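Local coordinates for fluvirucin B1 DH domain from module 1 (Actinomadura vulgaris, PDB 6OBV), which probably catalyses the dehydration of the beta-hydroxyacyl intermediate in module 1 of the polyketide synthase that makes fluvirucin B1, at residues 30-35 with 40-45; 63-68 with 76-81; 268-273 with 278-283. All blocks are in the same frame, centred on the assembly; numbering follows the deposited sequence.

Contact 1. Residues 30-35 with 40-45; sequences LGQAAV and LGAAVE
With chi1 at 179°, Val35 sets CG1 opposite the backbone N and turns CG2 against segment 40-45, 3.7 Å from Ala43 CB. Gln32 lies on the opposite face of the hairpin; chi1 of -39° and an extended chain lay its amide across Ala42 and Val44, with OE1 within 3.3 Å of Ala42 CB and CD within 3.6 Å of Val44 CG2. Between these two side chains the backbone of 33-34 pairs antiparallel with 40-45. Ala33 and Ala43 form a hydrogen-bonded pair, Ala43 N giving to Ala33 O at 2.9 Å and Ala33 N to Ala43 O at 3.2 Å; a weak bond from Val35 N to Gly41 O follows. On the far side of 40-45, Gly41 and Ala42 both face Thr55, a classic beta bulge. The Val35 and Ala43 face meets helix 79-92 at Arg88 and Glu92, whereas the Gln32 face meets the second subunit. There Gln32 NE2 bonds to Gln32 OE1 and Thr55 OG1 of the second subunit. Within the hairpin, then, the amide meets aliphatic groups, while its NE2 hydrogen bonds cross to the other chain, which makes this edge part of the dimer interface.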
loop_
_atom_site.group_PDB
_atom_site.type_symbol
_atom_site.label_atom_id
_atom_site.label_comp_id
_atom_site.label_asym_id
_atom_site.label_seq_id
_atom_site.Cartn_x
_atom_site.Cartn_y
_atom_site.Cartn_z
ATOM N N LEU A 30 -3.923 3.548 -9.402
ATOM C CA LEU A 30 -2.857 2.652 -8.979
ATOM C C LEU A 30 -3.370 1.288 -8.516
ATOM O O LEU A 30 -2.570 0.457 -8.080
ATOM C CB LEU A 30 -2.038 3.324 -7.866
ATOM C CG LEU A 30 -1.382 4.644 -8.308
ATOM C CD1 LEU A 30 -0.812 5.403 -7.130
ATOM C CD2 LEU A 30 -0.316 4.412 -9.386
ATOM N N GLY A 31 -4.671 1.038 -8.592
ATOM C CA GLY A 31 -5.210 -0.237 -8.162
ATOM C C GLY A 31 -5.509 -0.309 -6.692
ATOM O O GLY A 31 -5.700 -1.404 -6.156
ATOM N N GLN A 32 -5.536 0.832 -6.019
ATOM C CA GLN A 32 -5.815 0.951 -4.599
ATOM C C GLN A 32 -7.135 1.693 -4.410
ATOM O O GLN A 32 -7.835 2.017 -5.372
ATOM C CB GLN A 32 -4.657 1.669 -3.896
ATOM C CG GLN A 32 -3.284 1.263 -4.437
ATOM C CD GLN A 32 -2.159 2.090 -3.851
ATOM O OE1 GLN A 32 -2.392 2.986 -3.029
ATOM N NE2 GLN A 32 -0.929 1.796 -4.268
ATOM N N ALA A 33 -7.476 1.969 -3.155
ATOM C CA ALA A 33 -8.668 2.736 -2.822
ATOM C C ALA A 33 -8.252 4.127 -2.362
ATOM O O ALA A 33 -7.226 4.290 -1.698
ATOM C CB ALA A 33 -9.492 2.037 -1.727
ATOM N N ALA A 34 -9.035 5.135 -2.720
ATOM C CA ALA A 34 -8.683 6.467 -2.259
ATOM C C ALA A 34 -9.189 6.663 -0.836
ATOM O O ALA A 34 -10.200 6.081 -0.434
ATOM C CB ALA A 34 -9.254 7.533 -3.191
ATOM N N VAL A 35 -8.450 7.456 -0.060
ATOM C CA VAL A 35 -8.858 7.892 1.272
ATOM C C VAL A 35 -8.906 9.410 1.250
ATOM O O VAL A 35 -7.912 10.056 0.886
ATOM C CB VAL A 35 -7.892 7.410 2.374
ATOM C CG1 VAL A 35 -8.349 7.912 3.747
ATOM C CG2 VAL A 35 -7.744 5.890 2.373
ATOM N N LEU A 40 -3.688 11.191 4.969
ATOM C CA LEU A 40 -3.687 9.872 4.342
ATOM C C LEU A 40 -4.471 9.925 3.043
ATOM O O LEU A 40 -5.578 10.470 3.012
ATOM C CB LEU A 40 -4.316 8.823 5.246
ATOM C CG LEU A 40 -3.656 8.675 6.596
ATOM C CD1 LEU A 40 -4.639 7.968 7.465
ATOM C CD2 LEU A 40 -2.327 7.905 6.459
ATOM N N GLY A 41 -3.915 9.332 1.989
ATOM C CA GLY A 41 -4.523 9.378 0.681
ATOM C C GLY A 41 -4.821 8.034 0.039
ATOM O O GLY A 41 -5.429 8.008 -1.040
ATOM N N ALA A 42 -4.422 6.917 0.660
ATOM C CA ALA A 42 -4.597 5.621 0.007
ATOM C C ALA A 42 -4.811 4.508 1.024
ATOM O O ALA A 42 -4.184 4.497 2.085
ATOM C CB ALA A 42 -3.391 5.288 -0.879
ATOM N N ALA A 43 -5.696 3.564 0.695
ATOM C CA ALA A 43 -5.876 2.350 1.493
ATOM C C ALA A 43 -5.509 1.146 0.641
ATOM O O ALA A 43 -6.075 0.948 -0.439
ATOM C CB ALA A 43 -7.312 2.212 2.009
ATOM N N VAL A 44 -4.553 0.360 1.102
ATOM C CA VAL A 44 -4.152 -0.847 0.397
ATOM C C VAL A 44 -4.630 -2.023 1.239
ATOM O O VAL A 44 -4.060 -2.329 2.291
ATOM C CB VAL A 44 -2.641 -0.898 0.145
ATOM C CG1 VAL A 44 -2.265 -2.203 -0.537
ATOM C CG2 VAL A 44 -2.200 0.293 -0.713
ATOM N N GLU A 45 -5.715 -2.659 0.810
ATOM C CA GLU A 45 -6.091 -3.942 1.385
ATOM C C GLU A 45 -5.005 -4.967 1.100
ATOM O O GLU A 45 -4.494 -5.052 -0.020
ATOM C CB GLU A 45 -7.404 -4.418 0.788
ATOM C CG GLU A 45 -8.643 -3.750 1.343
ATOM C CD GLU A 45 -9.865 -4.638 1.238
ATOM O OE1 GLU A 45 -9.706 -5.879 1.187
ATOM O OE2 GLU A 45 -10.988 -4.093 1.211
#

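Contact 2. Residues 63-68 with 76-81; sequences HPWLAD and LFPGTG
Leu66 touches Phe77 at the edge of the ring, near its plane, with CD2 3.6 Å from CD1 of the phenyl. Trp65 reaches the same side chain at a slant, CH2 to CE1 of Phe77 at 4.1 Å, while its CZ3 abuts Pro78 CG at 3.7 Å. CG and CD of Pro78 sit at the indole's edge, near its plane, the two side chains crossing at about a right angle; CD also lies over one face of the Phe77 ring, offset toward the rim. With chi1 at 55°, Trp65 presents its CZ3-CH2 edge to Pro78 and Phe77. One water donates to Leu66 O at 2.7 Å and to Leu76 O at 3.0 Å. Of the dehydratase motif HxxxGxxxxP only the ends, His69 and Pro78, are matched, not the central glycine; His69, whose ND1 bonds to Leu76 O, is probably the catalytic histidine, as in related dehydratases. Farther out, His226 meets the Trp65 ring edge-to-face, and Phe82 packs likewise on Phe77. At the start of helix 79-92, Thr80 OG1 bonds to Pro227 O and its side chain touches Asp231, by family analogy probably the partner aspartate of the active site.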
loop_
_atom_site.group_PDB
_atom_site.type_symbol
_atom_site.label_atom_id
_atom_site.label_comp_id
_atom_site.label_asym_id
_atom_site.label_seq_id
_atom_site.Cartn_x
_atom_site.Cartn_y
_atom_site.Cartn_z
ATOM N N HIS A 63 1.192 21.050 5.322
ATOM C CA HIS A 63 0.599 21.057 6.659
ATOM C C HIS A 63 1.338 22.098 7.493
ATOM O O HIS A 63 2.182 21.756 8.331
ATOM C CB HIS A 63 0.696 19.666 7.285
ATOM C CG HIS A 63 -0.021 18.601 6.509
ATOM N ND1 HIS A 63 0.474 18.065 5.338
ATOM C CD2 HIS A 63 -1.204 17.982 6.736
ATOM C CE1 HIS A 63 -0.372 17.160 4.878
ATOM N NE2 HIS A 63 -1.399 17.089 5.711
ATOM N N PRO A 64 1.068 23.386 7.269
ATOM C CA PRO A 64 1.876 24.431 7.933
ATOM C C PRO A 64 1.760 24.430 9.450
ATOM O O PRO A 64 2.635 24.984 10.127
ATOM C CB PRO A 64 1.334 25.735 7.330
ATOM C CG PRO A 64 -0.044 25.385 6.822
ATOM C CD PRO A 64 0.027 23.951 6.390
ATOM N N TRP A 65 0.713 23.831 10.009
ATOM C CA TRP A 65 0.593 23.774 11.457
ATOM C C TRP A 65 1.683 22.911 12.091
ATOM O O TRP A 65 1.983 23.084 13.280
ATOM C CB TRP A 65 -0.800 23.260 11.840
ATOM C CG TRP A 65 -1.172 21.933 11.215
ATOM C CD1 TRP A 65 -1.846 21.745 10.044
ATOM C CD2 TRP A 65 -0.912 20.616 11.745
ATOM N NE1 TRP A 65 -2.017 20.395 9.808
ATOM C CE2 TRP A 65 -1.463 19.684 10.841
ATOM C CE3 TRP A 65 -0.275 20.140 12.897
ATOM C CZ2 TRP A 65 -1.380 18.298 11.043
ATOM C CZ3 TRP A 65 -0.200 18.754 13.106
ATOM C CH2 TRP A 65 -0.741 17.852 12.177
ATOM N N LEU A 66 2.290 22.002 11.320
ATOM C CA LEU A 66 3.402 21.195 11.829
ATOM C C LEU A 66 4.474 22.055 12.474
ATOM O O LEU A 66 5.025 21.695 13.521
ATOM C CB LEU A 66 4.032 20.383 10.702
ATOM C CG LEU A 66 3.281 19.164 10.188
ATOM C CD1 LEU A 66 3.966 18.703 8.910
ATOM C CD2 LEU A 66 3.254 18.062 11.237
ATOM N N ALA A 67 4.773 23.205 11.869
ATOM C CA ALA A 67 5.877 24.042 12.316
ATOM C C ALA A 67 5.665 24.612 13.701
ATOM O O ALA A 67 6.601 25.187 14.257
ATOM C CB ALA A 67 6.103 25.196 11.338
ATOM N N ASP A 68 4.476 24.461 14.269
ATOM C CA ASP A 68 4.076 25.209 15.447
ATOM C C ASP A 68 3.919 24.342 16.686
ATOM O O ASP A 68 3.321 24.792 17.670
ATOM C CB ASP A 68 2.767 25.935 15.161
ATOM C CG ASP A 68 2.965 27.167 14.333
ATOM O OD1 ASP A 68 4.129 27.561 14.134
ATOM O OD2 ASP A 68 1.955 27.746 13.885
ATOM N N LEU A 76 8.185 18.690 16.555
ATOM C CA LEU A 76 7.719 17.347 16.877
ATOM C C LEU A 76 6.297 17.167 16.382
ATOM O O LEU A 76 5.426 18.001 16.671
ATOM C CB LEU A 76 7.733 17.088 18.385
ATOM C CG LEU A 76 9.132 17.004 18.971
ATOM C CD1 LEU A 76 9.052 16.993 20.489
ATOM C CD2 LEU A 76 9.817 15.761 18.429
ATOM N N PHE A 77 6.058 16.076 15.669
ATOM C CA PHE A 77 4.695 15.723 15.312
ATOM C C PHE A 77 3.889 15.523 16.595
ATOM O O PHE A 77 4.368 14.861 17.521
ATOM C CB PHE A 77 4.692 14.460 14.451
ATOM C CG PHE A 77 3.353 14.136 13.823
ATOM C CD1 PHE A 77 2.890 14.853 12.721
ATOM C CD2 PHE A 77 2.577 13.091 14.318
ATOM C CE1 PHE A 77 1.665 14.548 12.142
ATOM C CE2 PHE A 77 1.351 12.768 13.744
ATOM C CZ PHE A 77 0.897 13.492 12.645
ATOM N N PRO A 78 2.693 16.096 16.708
ATOM C CA PRO A 78 1.959 16.004 17.983
ATOM C C PRO A 78 1.401 14.607 18.194
ATOM O O PRO A 78 0.908 13.972 17.261
ATOM C CB PRO A 78 0.833 17.041 17.833
ATOM C CG PRO A 78 0.615 17.172 16.336
ATOM C CD PRO A 78 1.943 16.824 15.656
ATOM N N GLY A 79 1.491 14.121 19.438
ATOM C CA GLY A 79 0.889 12.835 19.767
ATOM C C GLY A 79 -0.566 12.745 19.350
ATOM O O GLY A 79 -1.046 11.668 18.960
ATOM N N THR A 80 -1.280 13.872 19.382
ATOM C CA THR A 80 -2.658 13.876 18.908
ATOM C C THR A 80 -2.746 13.606 17.419
ATOM O O THR A 80 -3.786 13.150 16.941
ATOM C CB THR A 80 -3.355 15.206 19.229
ATOM O OG1 THR A 80 -2.644 16.294 18.631
ATOM C CG2 THR A 80 -3.460 15.419 20.749
ATOM N N GLY A 81 -1.692 13.882 16.663
ATOM C CA GLY A 81 -1.717 13.512 15.263
ATOM C C GLY A 81 -1.766 12.011 15.088
ATOM O O GLY A 81 -2.413 11.501 14.165
HETATM O O HOH W 1 3.977 19.359 14.435
#

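Contact 3. Residues 268-273 with 278-283; sequences HAQPTD and SLHITD
Ala269 and Leu279 pack tightly in this hairpin, with CB of the alanine 3.7 Å from CD2 of the leucine. They are a non-hydrogen-bonded pair on the buried face, where Leu234 and Thr237 lie against them and Val267 and Ile292 close in on Leu279. Chi1 of -56° and an unusual chi2 of 119° bring CD2 to the alanine. On the other face, Ser278 is packed just as closely: its OG is 3.4 Å from Gln270 CG and its CB 3.9 Å from Thr272 CG2, so the methyl of Thr272 covers it where the strand gives way to the turn. The loose side is confined to the two histidine rings. His268 and His280 are paired through the backbone, yet their NE2 atoms stand 7.0 Å apart, and the His268 ring stacks instead on Phe207 of the next strand. Four backbone bonds join the strands. The bond from Ser278 N to Gln270 O, 2.8 Å, runs nearly along the carbonyl axis; that from His268 N to His280 O is more bent, 139° at the hydrogen. Neighbouring strands 205-211 and 288-299 bond to the outer edges of the hairpin. The backbone thus supplies the polar links between these segments, while the side chains divide into an apolar inner face and a polar face that is partly open to solvent.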
loop_
_atom_site.group_PDB
_atom_site.type_symbol
_atom_site.label_atom_id
_atom_site.label_comp_id
_atom_site.label_asym_id
_atom_site.label_seq_id
_atom_site.Cartn_x
_atom_site.Cartn_y
_atom_site.Cartn_z
ATOM N N HIS A 268 -13.728 19.065 29.105
ATOM C CA HIS A 268 -13.948 18.725 30.509
ATOM C C HIS A 268 -12.871 17.716 30.906
ATOM O O HIS A 268 -12.948 16.541 30.534
ATOM C CB HIS A 268 -15.356 18.166 30.700
ATOM C CG HIS A 268 -15.675 17.760 32.107
ATOM N ND1 HIS A 268 -15.014 18.272 33.204
ATOM C CD2 HIS A 268 -16.594 16.893 32.594
ATOM C CE1 HIS A 268 -15.504 17.728 34.303
ATOM N NE2 HIS A 268 -16.462 16.887 33.961
ATOM N N ALA A 269 -11.854 18.158 31.646
ATOM C CA ALA A 269 -10.776 17.273 32.077
ATOM C C ALA A 269 -10.818 17.065 33.580
ATOM O O ALA A 269 -11.071 18.001 34.348
ATOM C CB ALA A 269 -9.405 17.807 31.689
ATOM N N GLN A 270 -10.558 15.835 33.997
ATOM C CA GLN A 270 -10.473 15.520 35.414
ATOM C C GLN A 270 -9.492 14.373 35.565
ATOM O O GLN A 270 -9.285 13.608 34.621
ATOM C CB GLN A 270 -11.848 15.146 35.990
ATOM C CG GLN A 270 -12.594 14.175 35.129
ATOM C CD GLN A 270 -14.082 14.224 35.368
ATOM O OE1 GLN A 270 -14.532 14.451 36.490
ATOM N NE2 GLN A 270 -14.858 14.010 34.314
ATOM N N PRO A 271 -8.876 14.223 36.733
ATOM C CA PRO A 271 -7.983 13.078 36.913
ATOM C C PRO A 271 -8.787 11.790 36.991
ATOM O O PRO A 271 -9.980 11.780 37.307
ATOM C CB PRO A 271 -7.266 13.370 38.239
ATOM C CG PRO A 271 -7.977 14.575 38.857
ATOM C CD PRO A 271 -9.191 14.873 38.015
ATOM N N THR A 272 -8.118 10.698 36.650
ATOM C CA THR A 272 -8.538 9.375 37.069
ATOM C C THR A 272 -7.623 8.938 38.210
ATOM O O THR A 272 -6.650 9.616 38.551
ATOM C CB THR A 272 -8.494 8.375 35.910
ATOM O OG1 THR A 272 -7.131 8.012 35.654
ATOM C CG2 THR A 272 -9.108 8.969 34.644
ATOM N N ASP A 273 -7.927 7.786 38.800
ATOM C CA ASP A 273 -7.119 7.246 39.891
ATOM C C ASP A 273 -5.796 6.647 39.419
ATOM O O ASP A 273 -5.086 6.040 40.228
ATOM C CB ASP A 273 -7.920 6.193 40.655
ATOM C CG ASP A 273 -9.368 6.586 40.832
ATOM O OD1 ASP A 273 -9.803 6.734 41.989
ATOM O OD2 ASP A 273 -10.062 6.755 39.808
ATOM N N SER A 278 -8.836 12.114 32.312
ATOM C CA SER A 278 -9.873 11.824 31.329
ATOM C C SER A 278 -10.350 13.129 30.706
ATOM O O SER A 278 -10.232 14.199 31.307
ATOM C CB SER A 278 -11.043 11.066 31.956
ATOM O OG SER A 278 -11.836 11.903 32.779
ATOM N N LEU A 279 -10.858 13.047 29.479
ATOM C CA LEU A 279 -11.300 14.252 28.786
ATOM C C LEU A 279 -12.535 13.944 27.961
ATOM O O LEU A 279 -12.587 12.951 27.228
ATOM C CB LEU A 279 -10.226 14.855 27.854
ATOM C CG LEU A 279 -8.862 15.225 28.424
ATOM C CD1 LEU A 279 -7.863 14.402 27.689
ATOM C CD2 LEU A 279 -8.539 16.684 28.252
ATOM N N HIS A 280 -13.517 14.821 28.072
ATOM C CA HIS A 280 -14.751 14.695 27.326
ATOM C C HIS A 280 -14.969 16.012 26.614
ATOM O O HIS A 280 -14.977 17.075 27.241
ATOM C CB HIS A 280 -15.906 14.300 28.252
ATOM C CG HIS A 280 -15.710 12.944 28.863
ATOM N ND1 HIS A 280 -15.772 11.781 28.121
ATOM C CD2 HIS A 280 -15.380 12.568 30.122
ATOM C CE1 HIS A 280 -15.520 10.746 28.904
ATOM N NE2 HIS A 280 -15.282 11.197 30.124
ATOM N N ILE A 281 -15.060 15.939 25.298
ATOM C CA ILE A 281 -15.008 17.095 24.428
ATOM C C ILE A 281 -16.377 17.229 23.789
ATOM O O ILE A 281 -16.950 16.240 23.311
ATOM C CB ILE A 281 -13.878 16.936 23.398
ATOM C CG1 ILE A 281 -12.537 16.899 24.135
ATOM C CG2 ILE A 281 -13.852 18.055 22.396
ATOM C CD1 ILE A 281 -11.393 16.542 23.245
ATOM N N THR A 282 -16.926 18.433 23.837
ATOM C CA THR A 282 -18.223 18.717 23.255
ATOM C C THR A 282 -18.063 19.878 22.293
ATOM O O THR A 282 -17.022 20.526 22.256
ATOM C CB THR A 282 -19.247 19.066 24.335
ATOM O OG1 THR A 282 -18.657 20.013 25.235
ATOM C CG2 THR A 282 -19.646 17.820 25.088
ATOM N N ASP A 283 -19.103 20.145 21.509
ATOM C CA ASP A 283 -19.052 21.315 20.651
ATOM C C ASP A 283 -19.724 22.488 21.373
ATOM O O ASP A 283 -20.233 22.354 22.488
ATOM C CB ASP A 283 -19.648 20.996 19.274
ATOM C CG ASP A 283 -21.103 20.530 19.327
ATOM O OD1 ASP A 283 -21.867 20.942 20.235
ATOM O OD2 ASP A 283 -21.489 19.755 18.424
#

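In the fold
The three contacts follow one another along the chain, in what is probably the double-hotdog fold of these dehydratases. Contact 2 lies nearest the chain's centre, about 9 Å from it, and beside His69 and Asp231, the probable catalytic pair; contacts 1 and 3 lie on opposite sides of that centre, their own centres about 35 Å apart. Helix 79-92 links the first two: it starts in contact 2, and its later residues Leu85, Arg88 and Glu92 pack on contact 1, about 23 Å away between centres. Contact 3, about 22 Å from contact 2 between centres, meets Leu234 and Thr237, just beyond helix 227-232, which borders contact 2. Contact 1 alone lies at the dimer interface.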